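Local coordinates for Lmo0325 protein (Listeria monocytogenes EGD-e, PDB 4RYK), which is a putative transcriptional regulator of the Rgg type that probably binds DNA through an N-terminal helix-turn-helix domain, at residues A[21-25]-A[26-30]; A[11-14]-A[15-19]; A[70-73]-A[74-78]; A[159-162]-A[163-166]; A[55-58]-A[59-62]. All blocks are in the same frame, centred on the assembly; numbering follows the deposited sequence. Where two conformers were deposited one is given.

Overall arrangement
Contacts 1, 2 and 5 lie together in the helix-turn-helix domain at one end of the chain, their centres about 10 to 11 Å apart and all three in mutual touch. Arg18 of contact 2 reaches the backbone of contact 1, Arg59 of contact 5 does the same from another helix, and Ile14 of contact 2 packs on Leu57 and Ile60 of contact 5. Contact 3 ends helix 64-71, with Ile70 against Leu13 of contact 2. Contact 4 lies in the C-terminal helical domain, about 40 Å from contact 1 between centres, yet in the dimer its Glu163 pairs with Lys21 of the second subunit. A glucose unit of the bound glycan touches Thr30 of contact 1.

Contact 1. Residues A[21-25]-A[26-30]; sequences KGLTQ and KEVYT
Carboxylate oxygen OE2 of Glu27 takes two bonds from Thr24, from the backbone N at 3.0 Å and from OG1 at 3.1 Å, and so closes a capping box at the start of helix 25-29, the second helix of the helix-turn-helix domain. The N-H of Thr24 points almost straight at OE2 (173°) and meets its anti side, whereas the hydroxyl comes from above the carboxylate plane. In return Thr24 OG1 accepts from Glu27 N at 3.0 Å. Both residues take the first torsion that sets the group between backbone N and carbonyl carbon (chi1 59° for Thr24 OG1, 81° for Glu27 CG), which turns the two side chains across each other at about a right angle. The helix then runs on through Tyr29 N to Gln25 O. Just before the cap, Gly22 ends helix 10-20 in a Schellman motif. At the polar end of Tyr29, OH is hydrogen-bonded to Glu42. Val28 CG1 lies over the centre of one face of the Tyr29 ring. Beside the box, Leu23 CD2 rests 3.7 Å from Glu27 CD, and Leu23 CB meets Val28 CG2 at 4.0 Å.

Contact 2. Residues A[11-14]-A[15-19]; sequences GELI and REIRL
Four successive alpha-helical bonds join residues 11-14 to 15-19 within helix 10-20: Arg15 N to Gly11 O, Glu16 N to Glu12 O, Ile17 N to Leu13 O and Arg18 N to Ile14 O. The last is the shortest at 2.8 Å and runs nearly straight, with 170° at the hydrogen. One turn apart, Leu13 and Ile17 meet through their branches, Leu13 CG and CD1 lying 3.8 and 3.9 Å from Ile17 CD1. Ile17 has CG1 beside its backbone N (chi1 -67°) and an extended CD1, which lays the chain back over Leu13 O, with CG1 3.5 Å from that oxygen. The Leu13 side chain continues onto Phe67, Ile70 and Tyr71 of helix 64-71. Ile14 faces the interior, where it packs against Phe53, Leu57 and Ile60 of helix 50-60 and also Tyr29. Arg18 bends at CD (chi3 72°); its NE makes a salt bridge with Glu42, and NH1 bonds to Leu23 O, tying this helix to the turn that follows it. Leu13, Ile14 and Ile17 thus form an apolar flank, while Glu12, Arg15 and Glu16 lie on the outer side, consistent with the first helix of an XRE-type helix-turn-helix domain, packed on helices 25-29, 50-60 and 64-71.

Contact 3. Residues A[70-73]-A[74-78]; sequences IYRD and FSSTE
Ile70 and Phe74 lie side by side and point the same way, although the chain turns between them at the end of helix 64-71. The ring of Phe74 lies flat over the backbone of Ile70: CA is 4.3 Å from the ring centroid and only 6° off the normal, a CH-pi contact. The isoleucine branches then reach the far end of the ring, CG2 3.8 Å from Phe74 CZ and CG1 3.9 Å from Phe74 CE2. Asp73 stands at about a right angle to the phenylalanine, carboxylate and ring planes 71° apart, and its OD1 lies in the plane of the ring at the edge, 3.8 Å from Phe74 CD1. Asp73 and Phe74 both have positive phi, a backbone bend that swings the ring back over the last helical turn. Arg72 goes another way, its CD passing 3.8 Å from Ser76 OG. Ser76 OG donates to Glu78 O at 2.7 Å, while Thr77 OG1 approaches Glu78 OE2 from above the carboxylate plane, also at 2.7 Å. Ser75 OG makes a weak bond to Arg72 O. The guanidinium of Arg72 finds its strongest partner in Glu54 of the second subunit, and the Phe74 ring receives Lys192 of that subunit in a cation-pi contact. The one bond between the two segments is weak, so the aromatic packing over Ile70 probably contributes much to the shape of the turn, while the charged ends of Arg72 and of that lysine carry the segment into the dimer interface.

Contact 4. Residues A[159-162]-A[163-166]; sequences WTLE and EVRI
Glu163 CB sits over one face of the Trp159 indole, 3.7 Å from the centroid of the five-membered ring, a CH-pi contact offset toward the rim. Beyond it the glutamate folds at CG (chi2 76°) and turns OE1 back to the preceding loop, where Thr160 N donates to it at 2.8 Å, nearly along the C-O axis. Thr160 is the N-cap of helix 161-170. Weak bonds reach Thr160 O from Glu163 N and Val164 N, and regular helical bonding begins with Arg165 N to Leu161 O at 2.9 Å. On the neighbouring flank Leu161 CD2 and Val164 CG2 lie side by side at 4.2 Å, facing Leu202 and Phe203 of helix 197-216. Further out, Tyr152 OH holds the other glutamate oxygen, OE2, and Lys21 of the second subunit reaches both Glu163 OE1 and Thr160 OG1, a cation that would probably stabilise the carboxylate. Glu162 is positioned by Trp83 and Arg116. Phe167 meets the Trp159 ring edge-to-face. This is the N-terminal cap of helix 161-170, buried here, in the all-helical, TPR-like C-terminal domain of Rgg regulators, also receiving the helix-turn-helix domain of the partner chain.

Contact 5. Residues A[55-58]-A[59-62]; sequences EILK and RIMV
Leu57 O, near the end of helix 50-60, accepts from two backbone donors that arrive from opposite faces of its carbonyl plane: Val62 N at 3.1 Å, nearly straight (171°), and Ile60 N at 3.3 Å from well above the plane. The bond from Val62 N and a weak one from Met61 N to Lys58 O, with the positive phi of Met61, a selenomethionine here, make the Schellman motif that ends the helix; Ile60 N is an additional donor to Leu57 O. One turn earlier, Arg59 N bonds to Glu55 O at 3.2 Å, while the bonds to Ile56 O from Arg59 N and Ile60 N are weak. Among the apolar contacts, Leu57 CD2 lies 4.3 Å from Ile60 CD1 and 4.4 Å from Val62 CB, the latter a loose contact that follows from the chain folding back through Val62 N to Leu57 O. Ile60 CG1 stands between its backbone N and carbonyl carbon (chi1 58°), a placement uncommon in helices, and lies 3.5 Å from Leu57 O. The charged side chains look elsewhere. Arg59 bends at CG (chi2 -80°), with CG 3.5 Å from Glu55 O, and carries NH1 to Thr30 O, with weak bonds also to Val28 O and Glu27 O at the end of helix 25-29; Lys58 NZ forms a salt bridge with Asp79 of the second subunit. Within the helix-turn-helix domain, Ile56 packs on Ile14 and Ile60 on Ile17 of helix 10-20, Ile60 also touches Val28 of helix 25-29, and Leu57 and Val62 meet Phe67 of helix 64-71.

Contact 1. Residues A[21-25]-A[26-30]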
# COMPACT_ATOMS: atom_id res chain seq x y z
N LYS A 21 -25.32 0.44 -4.41
CA LYS A 21 -25.00 0.51 -5.85
C LYS A 21 -26.19 0.33 -6.77
O LYS A 21 -26.05 0.42 -8.00
CB LYS A 21 -23.91 -0.54 -6.18
CG LYS A 21 -22.58 -0.24 -5.49
CD LYS A 21 -21.49 -1.13 -6.03
CE LYS A 21 -20.18 -1.05 -5.26
NZ LYS A 21 -19.74 0.34 -5.01
N GLY A 22 -27.36 0.13 -6.18
CA GLY A 22 -28.58 -0.09 -6.93
C GLY A 22 -28.59 -1.43 -7.65
O GLY A 22 -29.24 -1.53 -8.68
N LEU A 23 -27.88 -2.43 -7.13
CA LEU A 23 -27.82 -3.75 -7.75
C LEU A 23 -28.86 -4.70 -7.20
O LEU A 23 -29.19 -4.66 -6.00
CB LEU A 23 -26.43 -4.37 -7.58
CG LEU A 23 -25.30 -3.55 -8.23
CD1 LEU A 23 -23.95 -4.00 -7.71
CD2 LEU A 23 -25.34 -3.61 -9.74
N THR A 24 -29.37 -5.55 -8.08
CA THR A 24 -30.39 -6.52 -7.65
C THR A 24 -29.68 -7.78 -7.13
O THR A 24 -28.49 -7.98 -7.40
CB THR A 24 -31.33 -6.91 -8.80
OG1 THR A 24 -30.58 -7.48 -9.87
CG2 THR A 24 -32.07 -5.71 -9.34
N GLN A 25 -30.41 -8.58 -6.36
CA GLN A 25 -29.96 -9.89 -5.95
C GLN A 25 -29.78 -10.76 -7.14
O GLN A 25 -28.85 -11.52 -7.22
CB GLN A 25 -30.98 -10.53 -5.02
CG GLN A 25 -31.04 -9.87 -3.64
CD GLN A 25 -31.97 -10.59 -2.70
OE1 GLN A 25 -33.09 -10.87 -3.05
NE2 GLN A 25 -31.52 -10.85 -1.49
N LYS A 26 -30.71 -10.67 -8.07
CA LYS A 26 -30.59 -11.41 -9.28
C LYS A 26 -29.25 -11.16 -9.99
O LYS A 26 -28.59 -12.10 -10.43
CB LYS A 26 -31.73 -11.10 -10.23
CG LYS A 26 -31.74 -12.04 -11.41
CD LYS A 26 -32.62 -11.51 -12.53
CE LYS A 26 -32.65 -12.47 -13.70
NZ LYS A 26 -34.00 -12.40 -14.31
N GLU A 27 -28.84 -9.93 -10.15
CA GLU A 27 -27.60 -9.76 -10.88
C GLU A 27 -26.34 -10.01 -10.05
O GLU A 27 -25.30 -10.32 -10.60
CB GLU A 27 -27.57 -8.41 -11.59
CG GLU A 27 -27.20 -7.22 -10.77
CD GLU A 27 -27.69 -5.94 -11.47
OE1 GLU A 27 -27.12 -5.56 -12.53
OE2 GLU A 27 -28.63 -5.31 -10.95
N VAL A 28 -26.43 -9.93 -8.74
CA VAL A 28 -25.26 -10.20 -7.95
C VAL A 28 -25.01 -11.72 -7.80
O VAL A 28 -23.88 -12.18 -7.88
CB VAL A 28 -25.33 -9.53 -6.58
CG1 VAL A 28 -24.31 -10.11 -5.65
CG2 VAL A 28 -25.11 -8.04 -6.72
N TYR A 29 -26.08 -12.50 -7.60
CA TYR A 29 -25.93 -13.88 -7.16
C TYR A 29 -26.14 -14.97 -8.21
O TYR A 29 -25.68 -16.11 -7.98
CB TYR A 29 -26.84 -14.15 -5.96
CG TYR A 29 -26.47 -13.32 -4.76
CD1 TYR A 29 -25.31 -13.58 -4.03
CD2 TYR A 29 -27.24 -12.23 -4.38
CE1 TYR A 29 -24.97 -12.83 -2.94
CE2 TYR A 29 -26.91 -11.47 -3.29
CZ TYR A 29 -25.77 -11.76 -2.57
OH TYR A 29 -25.46 -10.97 -1.50
N THR A 30 -26.76 -14.63 -9.34
CA THR A 30 -27.11 -15.59 -10.35
C THR A 30 -25.88 -16.28 -10.88
O THR A 30 -24.89 -15.64 -11.21
CB THR A 30 -27.83 -14.96 -11.55
OG1 THR A 30 -29.01 -14.33 -11.09
CG2 THR A 30 -28.29 -16.05 -12.53

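Contact 2. Residues A[11-14]-A[15-19]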
# COMPACT_ATOMS: atom_id res chain seq x y z
N GLY A 11 -22.28 -11.15 5.00
CA GLY A 11 -23.40 -11.05 4.06
C GLY A 11 -24.23 -9.81 4.30
O GLY A 11 -24.77 -9.23 3.36
N GLU A 12 -24.31 -9.37 5.55
CA GLU A 12 -25.07 -8.17 5.87
C GLU A 12 -24.39 -6.96 5.26
O GLU A 12 -25.06 -6.09 4.73
CB GLU A 12 -25.29 -8.03 7.37
CG GLU A 12 -26.39 -8.95 7.86
CD GLU A 12 -26.33 -9.23 9.34
OE1 GLU A 12 -27.09 -8.63 10.11
OE2 GLU A 12 -25.52 -10.07 9.75
N LEU A 13 -23.05 -6.96 5.25
CA LEU A 13 -22.33 -5.86 4.62
C LEU A 13 -22.46 -5.91 3.08
O LEU A 13 -22.63 -4.87 2.42
CB LEU A 13 -20.87 -5.84 5.05
CG LEU A 13 -20.02 -4.80 4.34
CD1 LEU A 13 -20.60 -3.40 4.50
CD2 LEU A 13 -18.62 -4.82 4.93
N ILE A 14 -22.40 -7.11 2.52
CA ILE A 14 -22.56 -7.26 1.10
C ILE A 14 -23.91 -6.67 0.70
O ILE A 14 -24.00 -5.97 -0.27
CB ILE A 14 -22.48 -8.73 0.64
CG1 ILE A 14 -21.06 -9.32 0.80
CG2 ILE A 14 -22.89 -8.84 -0.83
CD1 ILE A 14 -20.02 -8.74 -0.15
N ARG A 15 -24.95 -6.98 1.46
CA ARG A 15 -26.27 -6.47 1.18
C ARG A 15 -26.29 -4.95 1.12
O ARG A 15 -26.82 -4.36 0.18
CB ARG A 15 -27.25 -6.97 2.22
CG ARG A 15 -28.53 -6.15 2.33
CD ARG A 15 -29.24 -6.47 3.63
NE ARG A 15 -30.51 -5.79 3.68
CZ ARG A 15 -30.63 -4.50 3.91
NH1 ARG A 15 -29.54 -3.75 4.11
NH2 ARG A 15 -31.81 -3.98 3.92
N GLU A 16 -25.69 -4.32 2.12
CA GLU A 16 -25.67 -2.87 2.21
C GLU A 16 -24.91 -2.28 1.04
O GLU A 16 -25.34 -1.29 0.42
CB GLU A 16 -25.06 -2.49 3.54
CG GLU A 16 -24.55 -1.08 3.62
CD GLU A 16 -23.95 -0.76 5.00
OE1 GLU A 16 -22.98 0.06 5.06
OE2 GLU A 16 -24.46 -1.32 6.01
N ILE A 17 -23.78 -2.90 0.68
CA ILE A 17 -23.04 -2.40 -0.46
C ILE A 17 -23.81 -2.57 -1.77
O ILE A 17 -23.89 -1.65 -2.60
CB ILE A 17 -21.65 -3.05 -0.59
CG1 ILE A 17 -20.75 -2.63 0.57
CG2 ILE A 17 -21.01 -2.62 -1.89
CD1 ILE A 17 -19.55 -3.57 0.78
N ARG A 18 -24.34 -3.77 -1.95
CA ARG A 18 -25.20 -4.05 -3.09
C ARG A 18 -26.31 -3.02 -3.24
O ARG A 18 -26.50 -2.45 -4.33
CB ARG A 18 -25.79 -5.47 -2.98
CG ARG A 18 -26.79 -5.77 -4.05
CD ARG A 18 -27.37 -7.16 -3.93
NE ARG A 18 -28.27 -7.33 -2.81
CZ ARG A 18 -29.51 -6.84 -2.72
NH1 ARG A 18 -30.01 -6.05 -3.67
NH2 ARG A 18 -30.24 -7.13 -1.65
N LEU A 19 -27.01 -2.75 -2.14
CA LEU A 19 -28.06 -1.77 -2.17
C LEU A 19 -27.55 -0.37 -2.50
O LEU A 19 -28.21 0.36 -3.27
CB LEU A 19 -28.88 -1.75 -0.88
CG LEU A 19 -29.71 -3.02 -0.73
CD1 LEU A 19 -30.21 -3.16 0.71
CD2 LEU A 19 -30.91 -2.99 -1.69

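Contact 3. Residues A[70-73]-A[74-78]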
# COMPACT_ATOMS: atom_id res chain seq x y z
N ILE A 70 -13.62 -1.98 4.90
CA ILE A 70 -14.99 -1.54 5.23
C ILE A 70 -15.53 -2.34 6.40
O ILE A 70 -16.03 -1.79 7.36
CB ILE A 70 -15.93 -1.70 4.03
CG1 ILE A 70 -15.43 -0.86 2.88
CG2 ILE A 70 -17.37 -1.24 4.43
CD1 ILE A 70 -16.09 -1.14 1.54
N TYR A 71 -15.33 -3.64 6.34
CA TYR A 71 -15.86 -4.59 7.32
C TYR A 71 -15.34 -4.39 8.69
O TYR A 71 -16.07 -4.58 9.61
CB TYR A 71 -15.51 -6.01 6.91
CG TYR A 71 -16.19 -7.05 7.74
CD1 TYR A 71 -17.58 -7.15 7.70
CD2 TYR A 71 -15.47 -7.91 8.58
CE1 TYR A 71 -18.23 -8.08 8.45
CE2 TYR A 71 -16.12 -8.87 9.34
CZ TYR A 71 -17.51 -8.94 9.26
OH TYR A 71 -18.26 -9.84 9.95
N ARG A 72 -14.07 -4.00 8.83
CA ARG A 72 -13.54 -3.64 10.16
C ARG A 72 -13.86 -2.19 10.52
O ARG A 72 -13.11 -1.55 11.25
CB ARG A 72 -12.05 -3.84 10.21
CG ARG A 72 -11.66 -5.19 9.67
CD ARG A 72 -10.48 -5.79 10.36
NE ARG A 72 -10.23 -7.16 9.90
CZ ARG A 72 -11.00 -8.23 10.18
NH1 ARG A 72 -12.13 -8.14 10.89
NH2 ARG A 72 -10.65 -9.42 9.70
N ASP A 73 -14.95 -1.66 9.98
CA ASP A 73 -15.37 -0.29 10.22
C ASP A 73 -14.24 0.72 9.93
O ASP A 73 -13.85 1.55 10.76
CB ASP A 73 -15.94 -0.17 11.63
CG ASP A 73 -16.64 1.13 11.84
OD1 ASP A 73 -16.96 1.77 10.81
OD2 ASP A 73 -16.85 1.53 13.01
N PHE A 74 -13.70 0.60 8.72
CA PHE A 74 -12.75 1.56 8.10
C PHE A 74 -11.52 1.87 8.93
O PHE A 74 -11.10 3.02 9.00
CB PHE A 74 -13.44 2.89 7.71
CG PHE A 74 -14.60 2.72 6.78
CD1 PHE A 74 -15.89 2.51 7.29
CD2 PHE A 74 -14.44 2.82 5.39
CE1 PHE A 74 -16.97 2.38 6.42
CE2 PHE A 74 -15.51 2.71 4.53
CZ PHE A 74 -16.78 2.49 5.05
N SER A 75 -10.92 0.85 9.54
CA SER A 75 -9.77 1.09 10.39
C SER A 75 -8.54 0.31 9.89
O SER A 75 -7.70 0.86 9.20
CB SER A 75 -10.09 0.77 11.86
OG SER A 75 -9.87 -0.60 12.14
N SER A 76 -8.41 -0.97 10.23
CA SER A 76 -7.20 -1.66 9.84
C SER A 76 -7.37 -2.42 8.52
O SER A 76 -8.50 -2.68 8.04
CB SER A 76 -6.63 -2.56 10.97
OG SER A 76 -7.54 -3.56 11.38
N THR A 77 -6.20 -2.70 7.92
CA THR A 77 -6.05 -3.63 6.80
C THR A 77 -5.50 -5.00 7.27
O THR A 77 -5.19 -5.84 6.43
CB THR A 77 -5.16 -3.05 5.66
OG1 THR A 77 -3.79 -2.92 6.11
CG2 THR A 77 -5.70 -1.69 5.19
N GLU A 78 -5.36 -5.22 8.58
CA GLU A 78 -5.14 -6.57 9.15
C GLU A 78 -6.07 -6.88 10.36
O GLU A 78 -6.35 -6.03 11.23
CB GLU A 78 -3.66 -6.80 9.55
CG GLU A 78 -2.63 -6.84 8.41
CD GLU A 78 -2.13 -5.45 7.99
OE1 GLU A 78 -1.55 -4.78 8.90
OE2 GLU A 78 -2.31 -5.02 6.79

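Contact 4. Residues A[159-162]-A[163-166]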
# COMPACT_ATOMS: atom_id res chain seq x y z
N TRP A 159 10.67 -17.61 3.83
CA TRP A 159 10.09 -16.68 4.80
C TRP A 159 8.84 -16.05 4.21
O TRP A 159 8.78 -15.81 3.02
CB TRP A 159 11.09 -15.62 5.10
CG TRP A 159 12.19 -16.00 6.03
CD1 TRP A 159 12.60 -17.24 6.38
CD2 TRP A 159 13.11 -15.10 6.63
NE1 TRP A 159 13.71 -17.18 7.22
CE2 TRP A 159 14.06 -15.87 7.36
CE3 TRP A 159 13.23 -13.72 6.65
CZ2 TRP A 159 15.06 -15.30 8.11
CZ3 TRP A 159 14.26 -13.15 7.37
CH2 TRP A 159 15.16 -13.94 8.11
N THR A 160 7.82 -15.85 5.04
CA THR A 160 6.78 -14.91 4.73
C THR A 160 7.11 -13.61 5.46
O THR A 160 8.18 -13.50 6.06
CB THR A 160 5.41 -15.45 5.16
OG1 THR A 160 5.37 -15.50 6.58
CG2 THR A 160 5.20 -16.86 4.60
N LEU A 161 6.24 -12.61 5.39
CA LEU A 161 6.61 -11.33 5.99
C LEU A 161 6.72 -11.38 7.50
O LEU A 161 7.43 -10.58 8.10
CB LEU A 161 5.66 -10.23 5.56
CG LEU A 161 5.70 -9.99 4.07
CD1 LEU A 161 4.71 -8.90 3.69
CD2 LEU A 161 7.06 -9.61 3.54
N GLU A 162 6.04 -12.33 8.13
CA GLU A 162 6.19 -12.53 9.57
C GLU A 162 7.68 -12.71 9.96
O GLU A 162 8.14 -12.12 10.92
CB GLU A 162 5.36 -13.74 10.01
CG GLU A 162 5.52 -14.13 11.48
CD GLU A 162 4.80 -13.15 12.39
OE1 GLU A 162 4.00 -12.31 11.90
OE2 GLU A 162 4.97 -13.24 13.60
N GLU A 163 8.42 -13.51 9.21
CA GLU A 163 9.82 -13.75 9.57
C GLU A 163 10.66 -12.55 9.26
O GLU A 163 11.62 -12.27 9.98
CB GLU A 163 10.36 -14.99 8.85
CG GLU A 163 9.81 -16.30 9.41
CD GLU A 163 8.37 -16.58 8.96
OE1 GLU A 163 8.03 -16.35 7.78
OE2 GLU A 163 7.54 -17.04 9.77
N VAL A 164 10.30 -11.80 8.23
CA VAL A 164 10.97 -10.54 7.91
C VAL A 164 10.84 -9.59 9.11
O VAL A 164 11.81 -8.96 9.54
CB VAL A 164 10.40 -9.84 6.64
CG1 VAL A 164 11.11 -8.57 6.40
CG2 VAL A 164 10.61 -10.71 5.42
N ARG A 165 9.66 -9.51 9.69
CA ARG A 165 9.47 -8.67 10.88
C ARG A 165 10.21 -9.22 12.09
O ARG A 165 10.80 -8.48 12.85
CB ARG A 165 7.99 -8.60 11.20
CG ARG A 165 7.23 -7.79 10.19
CD ARG A 165 5.79 -8.18 10.31
NE ARG A 165 5.08 -7.21 9.57
CZ ARG A 165 4.15 -7.41 8.67
NH1 ARG A 165 3.61 -8.64 8.35
NH2 ARG A 165 3.71 -6.28 8.14
N ILE A 166 10.19 -10.54 12.26
CA ILE A 166 10.89 -11.12 13.39
C ILE A 166 12.39 -10.82 13.28
O ILE A 166 13.02 -10.34 14.24
CB ILE A 166 10.62 -12.63 13.47
CG1 ILE A 166 9.20 -12.89 13.98
CG2 ILE A 166 11.63 -13.27 14.42
CD1 ILE A 166 8.70 -14.29 13.71
O HOH W 1 2.88 -11.50 9.76

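Contact 5. Residues A[55-58]-A[59-62]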
# COMPACT_ATOMS: atom_id res chain seq x y z
N GLU A 55 -16.34 -14.61 -5.84
CA GLU A 55 -17.17 -14.37 -7.04
C GLU A 55 -18.20 -13.30 -6.76
O GLU A 55 -18.49 -12.46 -7.62
CB GLU A 55 -17.85 -15.66 -7.49
CG GLU A 55 -16.86 -16.73 -7.93
CD GLU A 55 -17.51 -18.07 -8.15
OE1 GLU A 55 -18.66 -18.13 -8.63
OE2 GLU A 55 -16.85 -19.09 -7.87
N ILE A 56 -18.75 -13.30 -5.56
CA ILE A 56 -19.76 -12.28 -5.18
C ILE A 56 -19.11 -10.91 -5.14
O ILE A 56 -19.65 -9.93 -5.64
CB ILE A 56 -20.39 -12.63 -3.82
CG1 ILE A 56 -21.30 -13.86 -4.00
CG2 ILE A 56 -21.16 -11.45 -3.28
CD1 ILE A 56 -21.60 -14.62 -2.72
N LEU A 57 -17.92 -10.84 -4.55
CA LEU A 57 -17.20 -9.57 -4.50
C LEU A 57 -16.98 -8.98 -5.86
O LEU A 57 -17.01 -7.75 -6.05
CB LEU A 57 -15.85 -9.75 -3.81
CG LEU A 57 -15.89 -9.83 -2.29
CD1 LEU A 57 -14.45 -10.04 -1.82
CD2 LEU A 57 -16.51 -8.62 -1.63
N LYS A 58 -16.72 -9.85 -6.83
CA LYS A 58 -16.54 -9.39 -8.18
C LYS A 58 -17.82 -8.79 -8.73
O LYS A 58 -17.80 -7.81 -9.46
CB LYS A 58 -16.05 -10.52 -9.10
CG LYS A 58 -14.86 -10.13 -9.93
CD LYS A 58 -14.71 -10.97 -11.21
CE LYS A 58 -14.27 -12.39 -10.91
NZ LYS A 58 -13.05 -12.38 -10.05
N ARG A 59 -18.93 -9.35 -8.36
CA ARG A 59 -20.21 -8.83 -8.85
C ARG A 59 -20.58 -7.46 -8.28
O ARG A 59 -21.43 -6.74 -8.86
CB ARG A 59 -21.31 -9.84 -8.54
CG ARG A 59 -21.20 -11.14 -9.30
CD ARG A 59 -21.76 -10.97 -10.70
NE ARG A 59 -21.65 -12.23 -11.40
CZ ARG A 59 -22.55 -13.19 -11.35
NH1 ARG A 59 -23.66 -13.07 -10.64
NH2 ARG A 59 -22.34 -14.29 -12.03
N ILE A 60 -20.01 -7.09 -7.14
CA ILE A 60 -20.29 -5.78 -6.58
C ILE A 60 -19.08 -4.88 -6.75
O ILE A 60 -19.12 -3.73 -6.33
CB ILE A 60 -20.76 -5.82 -5.11
CG1 ILE A 60 -19.75 -6.51 -4.20
CG2 ILE A 60 -22.08 -6.56 -4.97
CD1 ILE A 60 -19.87 -6.12 -2.75
N MSE A 61 -18.03 -5.37 -7.45
CA MSE A 61 -16.83 -4.57 -7.74
C MSE A 61 -16.13 -4.04 -6.50
O MSE A 61 -15.76 -2.85 -6.42
CB MSE A 61 -17.23 -3.41 -8.62
CG MSE A 61 -17.22 -3.88 -10.06
SE MSE A 61 -19.11 -4.05 -10.46
CE MSE A 61 -19.31 -2.08 -10.80
N VAL A 62 -15.97 -4.90 -5.52
CA VAL A 62 -15.22 -4.54 -4.35
C VAL A 62 -14.13 -5.59 -4.13
O VAL A 62 -14.47 -6.71 -3.87
CB VAL A 62 -16.14 -4.50 -3.11
CG1 VAL A 62 -15.32 -4.25 -1.88
CG2 VAL A 62 -17.18 -3.39 -3.26